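Local coordinates for Poly(A) RNA polymerase protein 2 (PDB 3NYB) that probably adds adenylate tails to RNA as the polymerase subunit of TRAMP, a yeast nuclear complex devoted to RNA surveillance, at residues E51-K54 against Q55-D59; V193-F196 against L197-P201; L218-F221 against F222-Y225. The protein carries 1 engineered substitution. All coordinates share one frame; numbering follows the deposited sequence.

Contact 1: E51-K54 against Q55-D59; sequences EAVK and QLWPD
Val53 and Trp57, four residues apart across the end of the helix, meet obliquely: methyl CG1 of Val53 comes to the edge of the indole, close to its plane, with 3.8 Å between Val53 CG1 and Trp57 CE3. With chi1 at 174° the valine sets CG1 beside its carbonyl carbon, on the side of Trp57. One face of the indole is taken by its neighbour, CB of Leu56, which sits over the centre of the rings; Leu87 and Asn95 also touch the tryptophan. A flat, largely apolar side chain suits this partly exposed corner because edge and face can each meet a different partner.

Val53 O also receives Trp57 N, almost in line with the carbonyl at 3.0 Å, while Leu56 N reaches Val53 O at 2.9 Å from well above the carbonyl plane, so two donors share one oxygen. Gln55, with CG beside its backbone N, runs extended back along the helix: its NE2 lies 3.6 Å from Ala52 CA, and its amide plane is turned 52° from the carboxylate of Glu51, which crosses it. The amide oxygen OE1 has a weak hydrogen bond from Lys106. Lys54, bent along its chain, lays CD 3.7 Å from Pro58 O. Pro58 has no N-H to offer Lys54 O and presents ring carbon CD instead.

A carbonyl shared by two N-H groups, with the chain turning extended at Trp57 and a proline next, is met where a helix ends, here 36-54 before strand 62-65 of the nucleotidyltransferase palm.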
loop_
_atom_site.group_PDB
_atom_site.type_symbol
_atom_site.label_atom_id
_atom_site.label_comp_id
_atom_site.label_asym_id
_atom_site.label_seq_id
_atom_site.Cartn_x
_atom_site.Cartn_y
_atom_site.Cartn_z
ATOM N N GLU A 51 -13.531 8.761 27.648
ATOM C CA GLU A 51 -14.137 9.314 28.849
ATOM C C GLU A 51 -15.241 10.313 28.487
ATOM O O GLU A 51 -16.266 10.379 29.155
ATOM C CB GLU A 51 -13.051 9.918 29.752
ATOM C CG GLU A 51 -13.548 10.667 30.976
ATOM C CD GLU A 51 -13.249 12.159 30.919
ATOM O OE1 GLU A 51 -13.386 12.829 31.966
ATOM O OE2 GLU A 51 -12.870 12.664 29.837
ATOM N N ALA A 52 -15.050 11.061 27.407
ATOM C CA ALA A 52 -16.083 11.991 26.948
ATOM C C ALA A 52 -17.304 11.272 26.373
ATOM O O ALA A 52 -18.408 11.816 26.382
ATOM C CB ALA A 52 -15.523 12.974 25.930
ATOM N N VAL A 53 -17.102 10.062 25.862
ATOM C CA VAL A 53 -18.194 9.268 25.310
ATOM C C VAL A 53 -19.010 8.654 26.453
ATOM O O VAL A 53 -20.239 8.663 26.434
ATOM C CB VAL A 53 -17.665 8.171 24.359
ATOM C CG1 VAL A 53 -18.791 7.264 23.898
ATOM C CG2 VAL A 53 -16.964 8.805 23.149
ATOM N N LYS A 54 -18.314 8.143 27.461
ATOM C CA LYS A 54 -18.965 7.637 28.655
ATOM C C LYS A 54 -19.992 8.641 29.171
ATOM O O LYS A 54 -21.058 8.257 29.645
ATOM C CB LYS A 54 -17.931 7.349 29.745
ATOM C CG LYS A 54 -16.984 6.185 29.453
ATOM C CD LYS A 54 -17.744 4.935 29.074
ATOM C CE LYS A 54 -17.137 3.692 29.721
ATOM N NZ LYS A 54 -15.654 3.659 29.611
ATOM N N GLN A 55 -19.674 9.926 29.073
ATOM C CA GLN A 55 -20.566 10.974 29.569
ATOM C C GLN A 55 -21.933 11.005 28.897
ATOM O O GLN A 55 -22.920 11.380 29.527
ATOM C CB GLN A 55 -19.913 12.348 29.440
ATOM C CG GLN A 55 -18.888 12.632 30.500
ATOM C CD GLN A 55 -17.951 13.735 30.097
ATOM O OE1 GLN A 55 -17.048 14.103 30.848
ATOM N NE2 GLN A 55 -18.152 14.271 28.897
ATOM N N LEU A 56 -21.982 10.655 27.615
ATOM C CA LEU A 56 -23.258 10.558 26.903
ATOM C C LEU A 56 -23.904 9.200 27.145
ATOM O O LEU A 56 -25.103 9.104 27.412
ATOM C CB LEU A 56 -23.073 10.747 25.395
ATOM C CG LEU A 56 -22.572 12.091 24.870
ATOM C CD1 LEU A 56 -22.710 12.141 23.361
ATOM C CD2 LEU A 56 -23.314 13.254 25.516
ATOM N N TRP A 57 -23.091 8.154 27.041
ATOM C CA TRP A 57 -23.549 6.780 27.144
ATOM C C TRP A 57 -22.558 6.014 27.993
ATOM O O TRP A 57 -21.565 5.512 27.476
ATOM C CB TRP A 57 -23.623 6.151 25.753
ATOM C CG TRP A 57 -24.361 6.993 24.763
ATOM C CD1 TRP A 57 -25.710 7.215 24.724
ATOM C CD2 TRP A 57 -23.812 7.730 23.675
ATOM N NE1 TRP A 57 -26.032 8.042 23.681
ATOM C CE2 TRP A 57 -24.859 8.382 23.003
ATOM C CE3 TRP A 57 -22.507 7.919 23.178
ATOM C CZ2 TRP A 57 -24.691 9.187 21.888
ATOM C CZ3 TRP A 57 -22.324 8.721 22.063
ATOM C CH2 TRP A 57 -23.407 9.340 21.430
ATOM N N PRO A 58 -22.812 5.939 29.308
ATOM C CA PRO A 58 -21.906 5.278 30.258
ATOM C C PRO A 58 -21.661 3.804 29.935
ATOM O O PRO A 58 -20.690 3.220 30.434
ATOM C CB PRO A 58 -22.631 5.438 31.606
ATOM C CG PRO A 58 -24.035 5.815 31.241
ATOM C CD PRO A 58 -23.902 6.635 30.009
ATOM N N ASP A 59 -22.515 3.225 29.095
ATOM C CA ASP A 59 -22.346 1.841 28.649
ATOM C C ASP A 59 -21.349 1.663 27.493
ATOM O O ASP A 59 -20.867 0.555 27.242
ATOM C CB ASP A 59 -23.695 1.243 28.249
ATOM C CG ASP A 59 -24.579 0.953 29.442
ATOM O OD1 ASP A 59 -24.059 0.954 30.583
ATOM O OD2 ASP A 59 -25.792 0.727 29.238
#

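Contact 2: V193-F196 against L197-P201; sequences VFSF and LHMHP
Leu197 N and His198 N bond back to Val193 O (2.9 Å) and Phe194 O in nearly linear alpha-helical fashion, and Met199 N reaches Ser195 O at 3.0 Å as the last helical turn gives out. On one side of this turn Phe194 carries its CE1 over the centre of the imidazole face of His198, with Phe194 CE1 3.6 Å from His198 CD2; the two rings are inclined at 46°. An alanine in place of His198 would probably leave CE1 of Phe194 without its imidazole partner and open a gap beside Asp156 and Pro243, which the imidazole also touches.

Phe196 and His200 run side by side. The edge of the imidazole is directed at the phenyl face in an offset edge-to-face pair, planes at 85° and centroids of the Phe196 and His200 rings 5.9 Å apart. CD2 of Phe196 also meets the methyl CD1 of Leu197. CG of His200 stands anti to the backbone N (chi1 176°), bringing the ring beside Phe196.

Histidine suits this N-cap because its two nitrogens work differently: ND1 takes the N-H of Arg202, while NE2 is hydrogen-bonded to OE1 of Glu220. That division is consistent with a proton on NE2; one oxygen of the buried Glu220 carboxylate would then have a donor.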
loop_
_atom_site.group_PDB
_atom_site.type_symbol
_atom_site.label_atom_id
_atom_site.label_comp_id
_atom_site.label_asym_id
_atom_site.label_seq_id
_atom_site.Cartn_x
_atom_site.Cartn_y
_atom_site.Cartn_z
ATOM N N VAL A 193 0.342 -5.504 -2.652
ATOM C CA VAL A 193 1.671 -5.798 -2.158
ATOM C C VAL A 193 1.743 -7.258 -1.752
ATOM O O VAL A 193 2.647 -7.981 -2.155
ATOM C CB VAL A 193 2.012 -4.914 -0.958
ATOM C CG1 VAL A 193 3.437 -5.154 -0.492
ATOM C CG2 VAL A 193 1.832 -3.476 -1.331
ATOM N N PHE A 194 0.776 -7.690 -0.954
ATOM C CA PHE A 194 0.764 -9.054 -0.458
ATOM C C PHE A 194 0.844 -10.047 -1.610
ATOM O O PHE A 194 1.705 -10.927 -1.626
ATOM C CB PHE A 194 -0.488 -9.308 0.373
ATOM C CG PHE A 194 -0.711 -10.756 0.704
ATOM C CD1 PHE A 194 0.262 -11.485 1.370
ATOM C CD2 PHE A 194 -1.899 -11.384 0.359
ATOM C CE1 PHE A 194 0.057 -12.813 1.677
ATOM C CE2 PHE A 194 -2.111 -12.704 0.663
ATOM C CZ PHE A 194 -1.132 -13.423 1.325
ATOM N N SER A 195 -0.058 -9.896 -2.576
ATOM C CA SER A 195 -0.068 -10.754 -3.739
ATOM C C SER A 195 1.318 -10.778 -4.372
ATOM O O SER A 195 1.959 -11.833 -4.458
ATOM C CB SER A 195 -1.096 -10.257 -4.746
ATOM O OG SER A 195 -0.792 -10.727 -6.046
ATOM N N PHE A 196 1.778 -9.607 -4.804
ATOM C CA PHE A 196 3.092 -9.466 -5.420
ATOM C C PHE A 196 4.187 -10.225 -4.666
ATOM O O PHE A 196 4.891 -11.055 -5.242
ATOM C CB PHE A 196 3.437 -7.986 -5.558
ATOM C CG PHE A 196 4.908 -7.705 -5.673
ATOM C CD1 PHE A 196 5.568 -7.860 -6.883
ATOM C CD2 PHE A 196 5.628 -7.247 -4.573
ATOM C CE1 PHE A 196 6.924 -7.579 -6.990
ATOM C CE2 PHE A 196 6.978 -6.963 -4.678
ATOM C CZ PHE A 196 7.631 -7.133 -5.890
ATOM N N LEU A 197 4.324 -9.950 -3.378
ATOM C CA LEU A 197 5.311 -10.641 -2.553
ATOM C C LEU A 197 5.178 -12.156 -2.656
ATOM O O LEU A 197 6.150 -12.853 -2.933
ATOM C CB LEU A 197 5.181 -10.202 -1.085
ATOM C CG LEU A 197 6.203 -9.233 -0.467
ATOM C CD1 LEU A 197 6.596 -8.102 -1.400
ATOM C CD2 LEU A 197 5.707 -8.679 0.870
ATOM N N HIS A 198 3.968 -12.662 -2.446
ATOM C CA HIS A 198 3.768 -14.099 -2.304
ATOM C C HIS A 198 3.913 -14.897 -3.586
ATOM O O HIS A 198 4.127 -16.108 -3.536
ATOM C CB HIS A 198 2.439 -14.408 -1.621
ATOM C CG HIS A 198 2.584 -14.849 -0.205
ATOM N ND1 HIS A 198 3.608 -14.400 0.615
ATOM C CD2 HIS A 198 1.857 -15.699 0.555
ATOM C CE1 HIS A 198 3.495 -14.951 1.803
ATOM N NE2 HIS A 198 2.434 -15.747 1.797
ATOM N N MET A 199 3.808 -14.238 -4.733
ATOM C CA MET A 199 3.998 -14.962 -5.983
ATOM C C MET A 199 5.131 -14.419 -6.851
ATOM O O MET A 199 5.039 -14.391 -8.073
ATOM C CB MET A 199 2.692 -15.054 -6.767
ATOM C CG MET A 199 2.002 -13.752 -7.006
ATOM S SD MET A 199 0.493 -14.044 -7.933
ATOM C CE MET A 199 1.181 -14.637 -9.474
ATOM N N HIS A 200 6.207 -14.000 -6.207
ATOM C CA HIS A 200 7.374 -13.509 -6.914
ATOM C C HIS A 200 8.350 -14.669 -7.053
ATOM O O HIS A 200 8.667 -15.330 -6.064
ATOM C CB HIS A 200 7.995 -12.361 -6.122
ATOM C CG HIS A 200 9.260 -11.824 -6.707
ATOM N ND1 HIS A 200 10.442 -12.535 -6.716
ATOM C CD2 HIS A 200 9.542 -10.625 -7.273
ATOM C CE1 HIS A 200 11.390 -11.807 -7.277
ATOM N NE2 HIS A 200 10.869 -10.641 -7.621
ATOM N N PRO A 201 8.820 -14.924 -8.284
ATOM C CA PRO A 201 9.671 -16.067 -8.648
ATOM C C PRO A 201 10.728 -16.410 -7.591
ATOM O O PRO A 201 10.919 -17.582 -7.262
ATOM C CB PRO A 201 10.341 -15.595 -9.936
ATOM C CG PRO A 201 9.331 -14.688 -10.556
ATOM C CD PRO A 201 8.593 -14.021 -9.426
#

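Contact 3: L218-F221 against F222-Y225; sequences LIEF and FELY
The ring of Phe221 has Tyr225 over one face, where Tyr225 CD2 lies 3.3 Å from Phe221 CE1, offset toward the rim; at the phenyl edge, in its plane, is Phe222 CD1. Both pairs are offset edge-to-face. The edge of Tyr225 addresses the face of Phe221 with planes at 64°, and the edge of Phe221 in turn addresses the face of Phe222, planes at 78° and centroids of the Phe221 and Phe222 rings 5.4 Å apart. Leu224 CD1 lies over the rim of one face of Tyr225, and Phe221 CD1 is at its edge, in plane. CG of Phe221 is anti to the backbone N (chi1 167°), which lets the ring meet the edge of Tyr225. Leu218 sets CD2 obliquely against CE2 of Phe222, an apolar mate for an aromatic cluster.

Glu220 and Glu223 point the same way from another side of the helix, with carboxylate planes nearly parallel. Water 1 donates to both Glu220 O, at 2.8 Å, and Glu223 OE2, at 2.7 Å. These buried acids suit a protein interface: Arg26 of the Protein AIR2 chain forms salt bridges with both, which would offset their like charges, and Tyr28 of that chain hydrogen-bonds Glu220.

Helix 214-228 is thus held on several sides: Phe222 packs on Phe170 of helix 160-173 and Phe289 of helix 282-304, whereas Tyr225 gives its hydroxyl to Leu192 O of helix 186-198.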
loop_
_atom_site.group_PDB
_atom_site.type_symbol
_atom_site.label_atom_id
_atom_site.label_comp_id
_atom_site.label_asym_id
_atom_site.label_seq_id
_atom_site.Cartn_x
_atom_site.Cartn_y
_atom_site.Cartn_z
ATOM N N LEU A 218 10.563 -3.255 -4.131
ATOM C CA LEU A 218 9.872 -1.978 -4.243
ATOM C C LEU A 218 9.789 -1.584 -5.701
ATOM O O LEU A 218 8.711 -1.334 -6.238
ATOM C CB LEU A 218 10.595 -0.899 -3.439
ATOM C CG LEU A 218 9.833 0.369 -3.012
ATOM C CD1 LEU A 218 10.445 1.613 -3.590
ATOM C CD2 LEU A 218 8.348 0.304 -3.328
ATOM N N ILE A 219 10.937 -1.547 -6.352
ATOM C CA ILE A 219 10.967 -1.245 -7.768
ATOM C C ILE A 219 10.069 -2.203 -8.543
ATOM O O ILE A 219 9.186 -1.772 -9.272
ATOM C CB ILE A 219 12.393 -1.286 -8.313
ATOM C CG1 ILE A 219 13.170 -0.076 -7.801
ATOM C CG2 ILE A 219 12.376 -1.299 -9.821
ATOM C CD1 ILE A 219 14.577 -0.021 -8.288
ATOM N N GLU A 220 10.276 -3.500 -8.354
ATOM C CA GLU A 220 9.499 -4.502 -9.076
ATOM C C GLU A 220 7.999 -4.431 -8.778
ATOM O O GLU A 220 7.176 -4.808 -9.610
ATOM C CB GLU A 220 10.049 -5.904 -8.810
ATOM C CG GLU A 220 11.493 -6.071 -9.248
ATOM C CD GLU A 220 12.106 -7.385 -8.803
ATOM O OE1 GLU A 220 11.468 -8.117 -8.021
ATOM O OE2 GLU A 220 13.235 -7.681 -9.238
ATOM N N PHE A 221 7.635 -3.946 -7.599
ATOM C CA PHE A 221 6.226 -3.751 -7.304
ATOM C C PHE A 221 5.635 -2.692 -8.234
ATOM O O PHE A 221 4.552 -2.872 -8.781
ATOM C CB PHE A 221 6.017 -3.354 -5.840
ATOM C CG PHE A 221 4.634 -2.828 -5.545
ATOM C CD1 PHE A 221 3.649 -3.664 -5.065
ATOM C CD2 PHE A 221 4.327 -1.493 -5.742
ATOM C CE1 PHE A 221 2.375 -3.183 -4.786
ATOM C CE2 PHE A 221 3.060 -1.009 -5.466
ATOM C CZ PHE A 221 2.084 -1.854 -4.988
ATOM N N PHE A 222 6.338 -1.580 -8.399
ATOM C CA PHE A 222 5.857 -0.520 -9.277
ATOM C C PHE A 222 5.910 -0.947 -10.736
ATOM O O PHE A 222 5.156 -0.449 -11.572
ATOM C CB PHE A 222 6.666 0.762 -9.081
ATOM C CG PHE A 222 6.427 1.431 -7.759
ATOM C CD1 PHE A 222 5.141 1.745 -7.354
ATOM C CD2 PHE A 222 7.485 1.753 -6.930
ATOM C CE1 PHE A 222 4.915 2.359 -6.144
ATOM C CE2 PHE A 222 7.266 2.363 -5.725
ATOM C CZ PHE A 222 5.979 2.669 -5.327
ATOM N N GLU A 223 6.814 -1.872 -11.032
ATOM C CA GLU A 223 6.974 -2.391 -12.378
ATOM C C GLU A 223 5.805 -3.292 -12.732
ATOM O O GLU A 223 5.227 -3.195 -13.811
ATOM C CB GLU A 223 8.276 -3.180 -12.469
ATOM C CG GLU A 223 8.492 -3.866 -13.792
ATOM C CD GLU A 223 9.724 -4.732 -13.787
ATOM O OE1 GLU A 223 10.600 -4.523 -14.656
ATOM O OE2 GLU A 223 9.814 -5.614 -12.903
ATOM N N LEU A 224 5.457 -4.175 -11.807
ATOM C CA LEU A 224 4.342 -5.074 -12.022
ATOM C C LEU A 224 3.069 -4.281 -12.228
ATOM O O LEU A 224 2.424 -4.381 -13.269
ATOM C CB LEU A 224 4.194 -6.034 -10.843
ATOM C CG LEU A 224 3.164 -7.144 -11.029
ATOM C CD1 LEU A 224 1.789 -6.660 -10.680
ATOM C CD2 LEU A 224 3.190 -7.661 -12.458
ATOM N N TYR A 225 2.720 -3.473 -11.234
ATOM C CA TYR A 225 1.435 -2.783 -11.214
ATOM C C TYR A 225 1.437 -1.481 -11.996
ATOM O O TYR A 225 0.409 -0.824 -12.119
ATOM C CB TYR A 225 0.990 -2.527 -9.776
ATOM C CG TYR A 225 0.719 -3.789 -8.996
ATOM C CD1 TYR A 225 -0.274 -4.669 -9.393
ATOM C CD2 TYR A 225 1.449 -4.102 -7.860
ATOM C CE1 TYR A 225 -0.534 -5.823 -8.681
ATOM C CE2 TYR A 225 1.196 -5.257 -7.144
ATOM C CZ TYR A 225 0.202 -6.113 -7.562
ATOM O OH TYR A 225 -0.056 -7.265 -6.860
HETATM O O HOH W 1 7.452 -6.500 -11.865
#

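In the fold
Contacts 2 and 3 touch one another, their centres about 11 Å apart. The link between His200 NE2 and Glu220 OE1, 2.6 Å long and a probable hydrogen bond, joins them, as does Val193 CG2 against Phe221 CE1 at 3.5 Å. Both also touch the chain of Protein AIR2, so this helical pair forms part of the binding surface for the zinc-knuckle partner. Contact 1 stands on the opposite side of the chain's centre, about 45 Å from contact 2 and 47 Å from contact 3, centre to centre. It belongs to the palm, which in this polymerase family carries the catalytic carboxylates; contacts 2 and 3 lie among the helices of the other domain, probably the central domain.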